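PDB 5IZD: D-glyceraldehyde dehydrogenase (NADP(+)) from Thermoplasma acidophilum, which catalyses the NADP-dependent oxidation of D-glyceraldehyde to (R)-glycerate in the non-phosphorylated Entner-Doudoroff pathway, working as a homotetramer. Local coordinates for residues A[156-161]-A[220-225]; A[208-213]-A[230-235]; A[241-246]-A[464-469]. One frame throughout, in Å; residues are numbered along the deposited sequence.

Contact 1: A[156-161]-A[220-225]; sequences ARKLAP and LITMTG. With NAP (NADP nicotinamide-adenine-dinucleotide phosphate), chain I.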
loop_
_atom_site.group_PDB
_atom_site.type_symbol
_atom_site.label_atom_id
_atom_site.label_comp_id
_atom_site.label_asym_id
_atom_site.label_seq_id
_atom_site.Cartn_x
_atom_site.Cartn_y
_atom_site.Cartn_z
ATOM N N ALA A 156 -1.580 25.048 -9.702
ATOM C CA ALA A 156 -2.455 23.885 -9.523
ATOM C C ALA A 156 -1.722 22.670 -8.867
ATOM O O ALA A 156 -2.259 22.046 -7.988
ATOM C CB ALA A 156 -3.058 23.443 -10.858
ATOM N N ARG A 157 -0.521 22.360 -9.328
ATOM C CA ARG A 157 0.240 21.203 -8.828
ATOM C C ARG A 157 0.518 21.239 -7.325
ATOM O O ARG A 157 0.526 20.210 -6.711
ATOM C CB ARG A 157 1.569 21.089 -9.562
ATOM C CG ARG A 157 2.555 20.124 -8.907
ATOM C CD ARG A 157 3.793 20.009 -9.756
ATOM N NE ARG A 157 3.511 19.260 -10.951
ATOM C CZ ARG A 157 4.346 19.169 -11.984
ATOM N NH1 ARG A 157 5.530 19.785 -11.977
ATOM N NH2 ARG A 157 3.977 18.446 -13.033
ATOM N N LYS A 158 0.775 22.412 -6.780
ATOM C CA LYS A 158 1.073 22.646 -5.390
ATOM C C LYS A 158 -0.155 22.923 -4.505
ATOM O O LYS A 158 -0.261 22.343 -3.411
ATOM C CB LYS A 158 2.083 23.797 -5.306
ATOM C CG LYS A 158 3.378 23.372 -5.990
ATOM C CD LYS A 158 4.502 24.350 -5.818
ATOM C CE LYS A 158 5.641 24.054 -6.770
ATOM N NZ LYS A 158 6.316 22.789 -6.418
ATOM N N LEU A 159 -1.096 23.751 -4.966
ATOM C CA LEU A 159 -2.278 24.097 -4.149
ATOM C C LEU A 159 -3.244 22.926 -3.999
ATOM O O LEU A 159 -3.721 22.684 -2.913
ATOM C CB LEU A 159 -3.087 25.300 -4.688
ATOM C CG LEU A 159 -2.473 26.688 -4.792
ATOM C CD1 LEU A 159 -3.504 27.616 -5.358
ATOM C CD2 LEU A 159 -2.005 27.242 -3.484
ATOM N N ALA A 160 -3.548 22.209 -5.068
ATOM C CA ALA A 160 -4.548 21.117 -4.934
ATOM C C ALA A 160 -4.190 20.073 -3.884
ATOM O O ALA A 160 -5.006 19.837 -2.980
ATOM C CB ALA A 160 -4.906 20.477 -6.257
ATOM N N PRO A 161 -2.956 19.509 -3.939
ATOM C CA PRO A 161 -2.691 18.463 -2.940
ATOM C C PRO A 161 -2.489 19.034 -1.543
ATOM O O PRO A 161 -2.811 18.363 -0.554
ATOM C CB PRO A 161 -1.383 17.814 -3.414
ATOM C CG PRO A 161 -0.749 18.822 -4.334
ATOM C CD PRO A 161 -1.889 19.557 -4.956
ATOM N N LEU A 220 6.312 23.349 5.906
ATOM C CA LEU A 220 6.601 22.658 4.652
ATOM C C LEU A 220 6.767 23.721 3.536
ATOM O O LEU A 220 6.071 24.769 3.510
ATOM C CB LEU A 220 5.515 21.639 4.322
ATOM C CG LEU A 220 5.690 20.741 3.078
ATOM C CD1 LEU A 220 4.843 19.503 3.205
ATOM C CD2 LEU A 220 5.218 21.533 1.823
ATOM N N ILE A 221 7.791 23.510 2.729
ATOM C CA ILE A 221 8.082 24.322 1.546
ATOM C C ILE A 221 8.028 23.428 0.314
ATOM O O ILE A 221 8.759 22.409 0.211
ATOM C CB ILE A 221 9.436 25.037 1.665
ATOM C CG1 ILE A 221 9.368 26.053 2.824
ATOM C CG2 ILE A 221 9.727 25.876 0.409
ATOM C CD1 ILE A 221 10.694 26.411 3.424
ATOM N N THR A 222 7.145 23.796 -0.600
ATOM C CA THR A 222 7.017 23.179 -1.889
ATOM C C THR A 222 7.422 24.191 -2.976
ATOM O O THR A 222 6.861 25.296 -3.036
ATOM C CB THR A 222 5.623 22.564 -2.114
ATOM O OG1 THR A 222 5.622 21.882 -3.373
ATOM C CG2 THR A 222 4.478 23.557 -2.084
ATOM N N MET A 223 8.433 23.854 -3.776
ATOM C CA MET A 223 9.098 24.849 -4.650
ATOM C C MET A 223 9.563 24.198 -5.925
ATOM O O MET A 223 10.002 23.026 -5.915
ATOM C CB MET A 223 10.293 25.517 -3.952
ATOM C CG MET A 223 11.161 26.380 -4.836
ATOM S SD MET A 223 12.528 25.531 -5.642
ATOM C CE MET A 223 13.497 26.858 -6.371
ATOM N N THR A 224 9.491 24.956 -7.013
ATOM C CA THR A 224 10.042 24.512 -8.275
ATOM C C THR A 224 10.775 25.713 -8.864
ATOM O O THR A 224 10.287 26.816 -8.733
ATOM C CB THR A 224 8.944 23.947 -9.194
ATOM O OG1 THR A 224 8.370 22.769 -8.613
ATOM C CG2 THR A 224 9.465 23.611 -10.594
ATOM N N GLY A 225 11.948 25.489 -9.435
ATOM C CA GLY A 225 12.786 26.528 -10.044
ATOM C C GLY A 225 14.232 26.138 -10.241
ATOM O O GLY A 225 14.547 24.934 -10.477
HETATM P PA NAP I . 13.947 30.787 -9.431
HETATM O O1A NAP I . 14.808 31.943 -9.028
HETATM O O2A NAP I . 14.349 29.402 -8.967
HETATM O O5B NAP I . 12.415 31.108 -8.962
HETATM C C5B NAP I . 11.478 30.126 -8.468
HETATM C C4B NAP I . 10.627 30.717 -7.327
HETATM O O4B NAP I . 11.447 30.925 -6.162
HETATM C C3B NAP I . 10.053 32.107 -7.666
HETATM O O3B NAP I . 8.768 32.268 -7.008
HETATM C C2B NAP I . 11.071 33.042 -7.075
HETATM O O2B NAP I . 10.599 34.374 -6.896
HETATM C C1B NAP I . 11.394 32.334 -5.787
HETATM N N9A NAP I . 12.648 32.740 -5.134
HETATM C C8A NAP I . 13.733 33.354 -5.679
HETATM N N7A NAP I . 14.673 33.583 -4.787
HETATM C C5A NAP I . 14.157 33.046 -3.602
HETATM C C6A NAP I . 14.669 32.960 -2.307
HETATM N N6A NAP I . 15.880 33.418 -1.967
HETATM N N1A NAP I . 13.910 32.374 -1.357
HETATM C C2A NAP I . 12.682 31.931 -1.684
HETATM N N3A NAP I . 12.111 31.988 -2.894
HETATM C C4A NAP I . 12.924 32.553 -3.814
HETATM O O3 NAP I . 13.858 30.795 -11.016
HETATM P PN NAP I . 14.512 31.792 -12.098
HETATM O O1N NAP I . 13.933 33.186 -11.938
HETATM O O2N NAP I . 14.309 31.231 -13.483
HETATM O O5D NAP I . 16.021 31.812 -11.745
HETATM P P2B NAP I . 11.135 35.553 -7.933
HETATM O O1X NAP I . 10.520 36.866 -7.425
HETATM O O2X NAP I . 10.630 35.254 -9.264
HETATM O O3X NAP I . 12.624 35.634 -7.880
HETATM O O HOH W 1 7.296 20.710 -10.311
#
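The ammonium group of K158 on helix 153-164 reaches two threonine hydroxyls of strand 220-224, with NZ 3.0 Å from T224 OG1 and 3.3 Å from T222 OG1. As donor in both bonds it ties together alternate residues of one strand face. E458 matches its charge with a salt bridge to NZ, which probably offsets the cost of burial. The chain runs extended to CE and then bends (chi4 -68°), bringing NZ between the two hydroxyls. T222 OG1 is also hydrogen-bonded to Y467. A water adds a polar link from the preceding residue: it accepts from R157 NH1 at 2.6 Å and from T224 OG1 at 2.9 Å, lying in the guanidinium plane at its edge. A methionine in place of K158 would probably leave E458 without its ionic partner and both threonine hydroxyls without their lysine donor.

Packing follows the same lysine. Its methylenes slide past T222 in the opposite direction, with CD 3.8 Å from T222 CG2, so threonine serves both the polar end and the apolar shaft. M223, between the two threonines, points its CB away from the helix, and its CE lies 3.7 Å from O2A of NADP. G225 comes so close to the same phosphate oxygen that a CB would clash.

Helix and strand run nearly antiparallel, at 157°, their segment axes 9.5 Å apart at closest. Helix 153-164 lies against the coenzyme-domain sheet, where strand 220-224 pairs with strands 130-145 and 243-247, while helix 94-112 packs on A156 and P161.

Contact 2: A[208-213]-A[230-235]; sequences IGDYIV and GQRIMQ. With NAP (NADP nicotinamide-adenine-dinucleotide phosphate), chain I.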
loop_
_atom_site.group_PDB
_atom_site.type_symbol
_atom_site.label_atom_id
_atom_site.label_comp_id
_atom_site.label_asym_id
_atom_site.label_seq_id
_atom_site.Cartn_x
_atom_site.Cartn_y
_atom_site.Cartn_z
ATOM N N ILE A 208 11.983 39.011 -0.279
ATOM C CA ILE A 208 11.208 38.383 0.790
ATOM C C ILE A 208 11.311 36.843 0.843
ATOM O O ILE A 208 10.793 36.219 1.761
ATOM C CB ILE A 208 9.749 38.794 0.676
ATOM C CG1 ILE A 208 9.150 38.312 -0.644
ATOM C CG2 ILE A 208 9.632 40.315 0.771
ATOM C CD1 ILE A 208 7.651 38.489 -0.711
ATOM N N GLY A 209 11.994 36.244 -0.128
ATOM C CA GLY A 209 12.093 34.807 -0.257
ATOM C C GLY A 209 12.756 34.147 0.922
ATOM O O GLY A 209 12.194 33.186 1.514
ATOM N N ASP A 210 13.925 34.660 1.303
ATOM C CA ASP A 210 14.604 34.149 2.517
ATOM C C ASP A 210 13.718 34.264 3.718
ATOM O O ASP A 210 13.586 33.317 4.488
ATOM C CB ASP A 210 15.907 34.870 2.820
ATOM C CG ASP A 210 17.052 34.441 1.896
ATOM O OD1 ASP A 210 16.967 33.442 1.132
ATOM O OD2 ASP A 210 18.064 35.111 1.943
ATOM N N TYR A 211 13.044 35.392 3.834
ATOM C CA TYR A 211 12.240 35.679 5.021
ATOM C C TYR A 211 11.068 34.711 5.168
ATOM O O TYR A 211 10.804 34.205 6.279
ATOM C CB TYR A 211 11.786 37.146 4.983
ATOM C CG TYR A 211 11.051 37.533 6.208
ATOM C CD1 TYR A 211 11.745 37.876 7.394
ATOM C CD2 TYR A 211 9.650 37.533 6.229
ATOM C CE1 TYR A 211 11.055 38.211 8.566
ATOM C CE2 TYR A 211 8.944 37.876 7.406
ATOM C CZ TYR A 211 9.647 38.210 8.573
ATOM O OH TYR A 211 8.936 38.524 9.720
ATOM N N ILE A 212 10.391 34.445 4.051
ATOM C CA ILE A 212 9.263 33.502 4.021
ATOM C C ILE A 212 9.743 32.096 4.397
ATOM O O ILE A 212 9.142 31.413 5.225
ATOM C CB ILE A 212 8.566 33.409 2.632
ATOM C CG1 ILE A 212 8.049 34.749 2.120
ATOM C CG2 ILE A 212 7.298 32.579 2.715
ATOM C CD1 ILE A 212 7.777 34.776 0.612
ATOM N N VAL A 213 10.837 31.665 3.789
ATOM C CA VAL A 213 11.268 30.285 3.982
ATOM C C VAL A 213 11.802 29.994 5.376
ATOM O O VAL A 213 11.556 28.917 5.876
ATOM C CB VAL A 213 12.259 29.778 2.935
ATOM C CG1 VAL A 213 11.705 29.976 1.519
ATOM C CG2 VAL A 213 13.600 30.432 3.066
ATOM N N GLY A 230 16.958 26.566 -5.005
ATOM C CA GLY A 230 16.774 25.367 -4.215
ATOM C C GLY A 230 17.797 25.160 -3.138
ATOM O O GLY A 230 17.447 24.768 -1.989
ATOM N N GLN A 231 19.068 25.339 -3.500
ATOM C CA GLN A 231 20.169 25.196 -2.535
ATOM C C GLN A 231 20.040 26.242 -1.425
ATOM O O GLN A 231 20.203 25.942 -0.253
ATOM C CB GLN A 231 21.521 25.303 -3.193
ATOM C CG GLN A 231 21.820 24.221 -4.208
ATOM C CD GLN A 231 23.121 24.443 -4.912
ATOM O OE1 GLN A 231 23.248 25.329 -5.749
ATOM N NE2 GLN A 231 24.105 23.671 -4.559
ATOM N N ARG A 232 19.666 27.455 -1.799
ATOM C CA ARG A 232 19.453 28.518 -0.827
ATOM C C ARG A 232 18.272 28.233 0.113
ATOM O O ARG A 232 18.391 28.424 1.321
ATOM C CB ARG A 232 19.284 29.860 -1.532
ATOM C CG ARG A 232 19.240 31.045 -0.598
ATOM C CD ARG A 232 19.523 32.366 -1.296
ATOM N NE ARG A 232 19.498 33.499 -0.340
ATOM C CZ ARG A 232 20.545 33.946 0.389
ATOM N NH1 ARG A 232 21.749 33.373 0.330
ATOM N NH2 ARG A 232 20.415 34.995 1.203
ATOM N N ILE A 233 17.162 27.761 -0.438
ATOM C CA ILE A 233 16.014 27.431 0.378
ATOM C C ILE A 233 16.370 26.332 1.400
ATOM O O ILE A 233 16.010 26.418 2.571
ATOM C CB ILE A 233 14.824 26.979 -0.495
ATOM C CG1 ILE A 233 14.261 28.172 -1.218
ATOM C CG2 ILE A 233 13.754 26.248 0.341
ATOM C CD1 ILE A 233 13.415 27.828 -2.411
ATOM N N MET A 234 17.079 25.315 0.944
ATOM C CA MET A 234 17.504 24.271 1.828
ATOM C C MET A 234 18.384 24.793 2.942
ATOM O O MET A 234 18.231 24.373 4.092
ATOM C CB MET A 234 18.216 23.143 1.031
ATOM C CG MET A 234 18.433 21.874 1.784
ATOM S SD MET A 234 18.951 20.535 0.661
ATOM C CE MET A 234 19.550 19.381 1.878
ATOM N N GLN A 235 19.323 25.675 2.632
ATOM C CA GLN A 235 20.160 26.279 3.687
ATOM C C GLN A 235 19.335 27.083 4.717
ATOM O O GLN A 235 19.524 26.911 5.922
ATOM C CB GLN A 235 21.200 27.200 3.081
ATOM C CG GLN A 235 22.286 26.481 2.295
ATOM C CD GLN A 235 22.938 27.436 1.305
ATOM O OE1 GLN A 235 22.684 28.627 1.344
ATOM N NE2 GLN A 235 23.751 26.901 0.392
HETATM P PA NAP I . 13.947 30.787 -9.431
HETATM O O1A NAP I . 14.808 31.943 -9.028
HETATM O O2A NAP I . 14.349 29.402 -8.967
HETATM O O5B NAP I . 12.415 31.108 -8.962
HETATM C C5B NAP I . 11.478 30.126 -8.468
HETATM C C4B NAP I . 10.627 30.717 -7.327
HETATM O O4B NAP I . 11.447 30.925 -6.162
HETATM C C3B NAP I . 10.053 32.107 -7.666
HETATM O O3B NAP I . 8.768 32.268 -7.008
HETATM C C2B NAP I . 11.071 33.042 -7.075
HETATM O O2B NAP I . 10.599 34.374 -6.896
HETATM C C1B NAP I . 11.394 32.334 -5.787
HETATM N N9A NAP I . 12.648 32.740 -5.134
HETATM C C8A NAP I . 13.733 33.354 -5.679
HETATM N N7A NAP I . 14.673 33.583 -4.787
HETATM C C5A NAP I . 14.157 33.046 -3.602
HETATM C C6A NAP I . 14.669 32.960 -2.307
HETATM N N6A NAP I . 15.880 33.418 -1.967
HETATM N N1A NAP I . 13.910 32.374 -1.357
HETATM C C2A NAP I . 12.682 31.931 -1.684
HETATM N N3A NAP I . 12.111 31.988 -2.894
HETATM C C4A NAP I . 12.924 32.553 -3.814
HETATM O O3 NAP I . 13.858 30.795 -11.016
HETATM P PN NAP I . 14.512 31.792 -12.098
HETATM O O1N NAP I . 13.933 33.186 -11.938
HETATM O O2N NAP I . 14.309 31.231 -13.483
HETATM O O5D NAP I . 16.021 31.812 -11.745
HETATM P P2B NAP I . 11.135 35.553 -7.933
HETATM O O1X NAP I . 10.520 36.866 -7.425
HETATM O O2X NAP I . 10.630 35.254 -9.264
HETATM O O3X NAP I . 12.624 35.634 -7.880
#
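An extended R232 reaches D210 because its CG stands anti to the backbone N (chi1 -172°) and the chain stays straight from CG to NE, carrying the guanidinium across from helix 227-236. D210 answers from helix 205-214 with CG anti to its carbonyl carbon, which brings the carboxylate nearer to the arginine than its CB direction would suggest. The two side chains cross at about a right angle, and the planes of carboxylate and guanidinium are 36° apart.

A salt bridge results, with D210 OD2 2.5 Å from R232 NH2, a length too short to be certain. R232 NE contributes weaker, bent bonds to both oxygens, the one to D210 OD1 measuring 2.9 Å. Two nitrogens face two oxygens, but the twist and the bent NE bonds keep the pairing from being flat.

D210 OD1 has a second task: it accepts a nearly straight hydrogen bond, 171° at the hydrogen, from N6A of NADP at 3.3 Å. An acidic residue suits this position because one carboxylate can receive both the adenine amino group and the arginine. R232 CD lies 3.9 Å from N6A, which sits near the guanidinium plane at its edge. G209 has its backbone carbon close under N1A, where any CB would collide with the base.

Deeper in, V213 CG1 meets I233 CG1 at 4.2 Å, and the same V213 atom is 3.9 Å from C2A of the adenine. V213 closes the C2A edge; I233 covers the adenine face away from G209. Both helices pack on strand 220-224 of this enzyme's Rossmann-like coenzyme domain, where I221 and L145 of strand 130-145 continue the apolar core. On the outer side of helix 227-236, Q231 and Q235 are hydrogen-bonded to S238 of the second subunit.

Contact 3: A[241-246]-A[464-469]; sequences MAKLIL and ISEYLK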
loop_
_atom_site.group_PDB
_atom_site.type_symbol
_atom_site.label_atom_id
_atom_site.label_comp_id
_atom_site.label_asym_id
_atom_site.label_seq_id
_atom_site.Cartn_x
_atom_site.Cartn_y
_atom_site.Cartn_z
ATOM N N MET A 241 13.564 23.398 10.139
ATOM C CA MET A 241 13.443 22.012 9.705
ATOM C C MET A 241 12.187 21.753 8.884
ATOM O O MET A 241 11.633 20.657 8.929
ATOM C CB MET A 241 13.529 21.038 10.915
ATOM C CG MET A 241 14.933 20.903 11.427
ATOM S SD MET A 241 15.896 19.834 10.331
ATOM C CE MET A 241 17.501 20.557 10.641
ATOM N N ALA A 242 11.779 22.729 8.079
ATOM C CA ALA A 242 10.656 22.494 7.205
ATOM C C ALA A 242 10.909 21.257 6.326
ATOM O O ALA A 242 12.045 20.985 5.937
ATOM C CB ALA A 242 10.334 23.721 6.360
ATOM N N LYS A 243 9.852 20.484 6.092
ATOM C CA LYS A 243 9.809 19.503 5.066
ATOM C C LYS A 243 9.938 20.199 3.708
ATOM O O LYS A 243 9.247 21.227 3.426
ATOM C CB LYS A 243 8.499 18.713 5.193
ATOM C CG LYS A 243 8.036 17.866 4.002
ATOM C CD LYS A 243 9.031 16.883 3.574
ATOM C CE LYS A 243 8.519 16.112 2.361
ATOM N NZ LYS A 243 7.443 15.175 2.697
ATOM N N LEU A 244 10.866 19.690 2.890
ATOM C CA LEU A 244 11.151 20.270 1.566
ATOM C C LEU A 244 10.643 19.395 0.418
ATOM O O LEU A 244 10.853 18.131 0.397
ATOM C CB LEU A 244 12.638 20.501 1.437
ATOM C CG LEU A 244 13.206 21.529 2.435
ATOM C CD1 LEU A 244 14.642 21.884 2.079
ATOM C CD2 LEU A 244 12.416 22.816 2.552
ATOM N N ILE A 245 9.917 20.029 -0.512
ATOM C CA ILE A 245 9.571 19.415 -1.797
ATOM C C ILE A 245 10.107 20.396 -2.816
ATOM O O ILE A 245 9.569 21.540 -2.900
ATOM C CB ILE A 245 8.069 19.228 -2.011
ATOM C CG1 ILE A 245 7.396 18.383 -0.901
ATOM C CG2 ILE A 245 7.821 18.629 -3.408
ATOM C CD1 ILE A 245 5.860 18.456 -0.910
ATOM N N LEU A 246 11.211 20.035 -3.468
ATOM C CA LEU A 246 11.967 20.923 -4.357
ATOM C C LEU A 246 12.196 20.189 -5.656
ATOM O O LEU A 246 12.737 19.043 -5.652
ATOM C CB LEU A 246 13.360 21.266 -3.827
ATOM C CG LEU A 246 13.469 21.836 -2.420
ATOM C CD1 LEU A 246 14.937 22.015 -2.036
ATOM C CD2 LEU A 246 12.689 23.119 -2.314
ATOM N N ILE A 464 1.222 13.311 -3.363
ATOM C CA ILE A 464 0.248 13.877 -2.483
ATOM C C ILE A 464 0.598 13.492 -1.031
ATOM O O ILE A 464 0.496 14.318 -0.160
ATOM C CB ILE A 464 -1.195 13.559 -2.914
ATOM C CG1 ILE A 464 -2.200 14.293 -2.034
ATOM C CG2 ILE A 464 -1.448 12.064 -2.956
ATOM C CD1 ILE A 464 -3.604 14.354 -2.558
ATOM N N SER A 465 1.066 12.260 -0.805
ATOM C CA SER A 465 1.480 11.813 0.551
ATOM C C SER A 465 2.654 12.636 1.137
ATOM O O SER A 465 2.794 12.703 2.334
ATOM C CB SER A 465 1.737 10.284 0.588
ATOM O OG SER A 465 0.520 9.658 0.260
ATOM N N GLU A 466 3.383 13.404 0.292
ATOM C CA GLU A 466 4.440 14.284 0.782
ATOM C C GLU A 466 3.878 15.410 1.622
ATOM O O GLU A 466 4.623 16.009 2.408
ATOM C CB GLU A 466 5.311 14.891 -0.347
ATOM C CG GLU A 466 6.089 13.878 -1.201
ATOM C CD GLU A 466 7.236 13.112 -0.501
ATOM O OE1 GLU A 466 7.454 13.221 0.739
ATOM O OE2 GLU A 466 7.942 12.369 -1.236
ATOM N N TYR A 467 2.593 15.702 1.471
ATOM C CA TYR A 467 1.951 16.772 2.256
ATOM C C TYR A 467 1.263 16.308 3.560
ATOM O O TYR A 467 0.625 17.104 4.282
ATOM C CB TYR A 467 0.933 17.484 1.368
ATOM C CG TYR A 467 1.563 18.225 0.200
ATOM C CD1 TYR A 467 1.995 19.541 0.345
ATOM C CD2 TYR A 467 1.731 17.617 -1.066
ATOM C CE1 TYR A 467 2.539 20.256 -0.735
ATOM C CE2 TYR A 467 2.297 18.320 -2.141
ATOM C CZ TYR A 467 2.680 19.638 -1.976
ATOM O OH TYR A 467 3.265 20.326 -3.017
ATOM N N LEU A 468 1.390 15.016 3.844
ATOM C CA LEU A 468 0.890 14.419 5.083
ATOM C C LEU A 468 2.067 13.933 5.923
ATOM O O LEU A 468 3.036 13.348 5.416
ATOM C CB LEU A 468 -0.036 13.256 4.743
ATOM C CG LEU A 468 -1.331 13.637 4.055
ATOM C CD1 LEU A 468 -1.978 12.404 3.419
ATOM C CD2 LEU A 468 -2.287 14.228 5.068
ATOM N N LYS A 469 1.954 14.174 7.231
ATOM C CA LYS A 469 2.876 13.634 8.215
ATOM C C LYS A 469 2.292 12.420 8.930
ATOM O O LYS A 469 1.172 12.495 9.424
ATOM C CB LYS A 469 3.186 14.704 9.249
ATOM C CG LYS A 469 4.247 14.284 10.247
ATOM C CD LYS A 469 5.615 14.385 9.598
ATOM C CE LYS A 469 6.685 13.842 10.514
ATOM N NZ LYS A 469 7.959 14.083 9.783
#
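Ionic and hydrogen bonding centres on K243, whose NZ meets E466 twice, through the side chain and through the backbone. The salt bridge to OE1 is 2.8 Å long and comes in on the anti side of the carboxylate, 24° out of its plane. The bond to the carbonyl O of E466, at 3.0 Å, lies in the carbonyl plane on a lone pair. The lysine chain bends twice, at chi2 and chi4 (-72°), and this folding swings NZ to where both oxygens can be gripped; the two side chains cross at about a right angle. The other carboxylate oxygen of E466, OE2, is hydrogen-bonded to Y446, so the group is held from both ends.

The carbonyl is presented by a type I beta turn from S465 to L468, with E466 and Y467 at its central positions. The turn carries the chain from helix 460-465 into strand 468-476, which joins the same large sheet as strand 243-247 by pairing with strand 130-145. The lysine thus bridges a parallel strand of the coenzyme domain and the chain entering its long antiparallel strand.

Apolar contact comes from I245, two residues further on the same strand face. Its CD1 packs against E466 CB at 3.7 Å and makes a CH-pi contact over one face of the Y467 ring, 3.8 Å from the centroid and 19° off the normal. Isoleucine's long branch suits a ring approached from above. P161 of helix 153-164 lies against the other face of the ring near its rim, A162 also touches Y467, and the hydroxyl is tied to T222.

Contact 1 is wholly buried, whereas contacts 2 and 3 are only partly so and reach the second subunit at their outer sides. Contacts 1 and 3 share one sheet: I221 O and I245 N, and M223 N and I245 O, make probable backbone hydrogen bonds between neighbouring strands. Contact 2 lies on the opposite face of strand 220-224, where I233 CD1 packs on M223 CG; its helices come before and after that strand in the chain. Contacts 1 and 2 touch NADP, one near a phosphate and the other round the adenine. All three use a basic side chain: between hydroxyls and paired with E458 in contact 1, with aspartate in contact 2, with glutamate in contact 3.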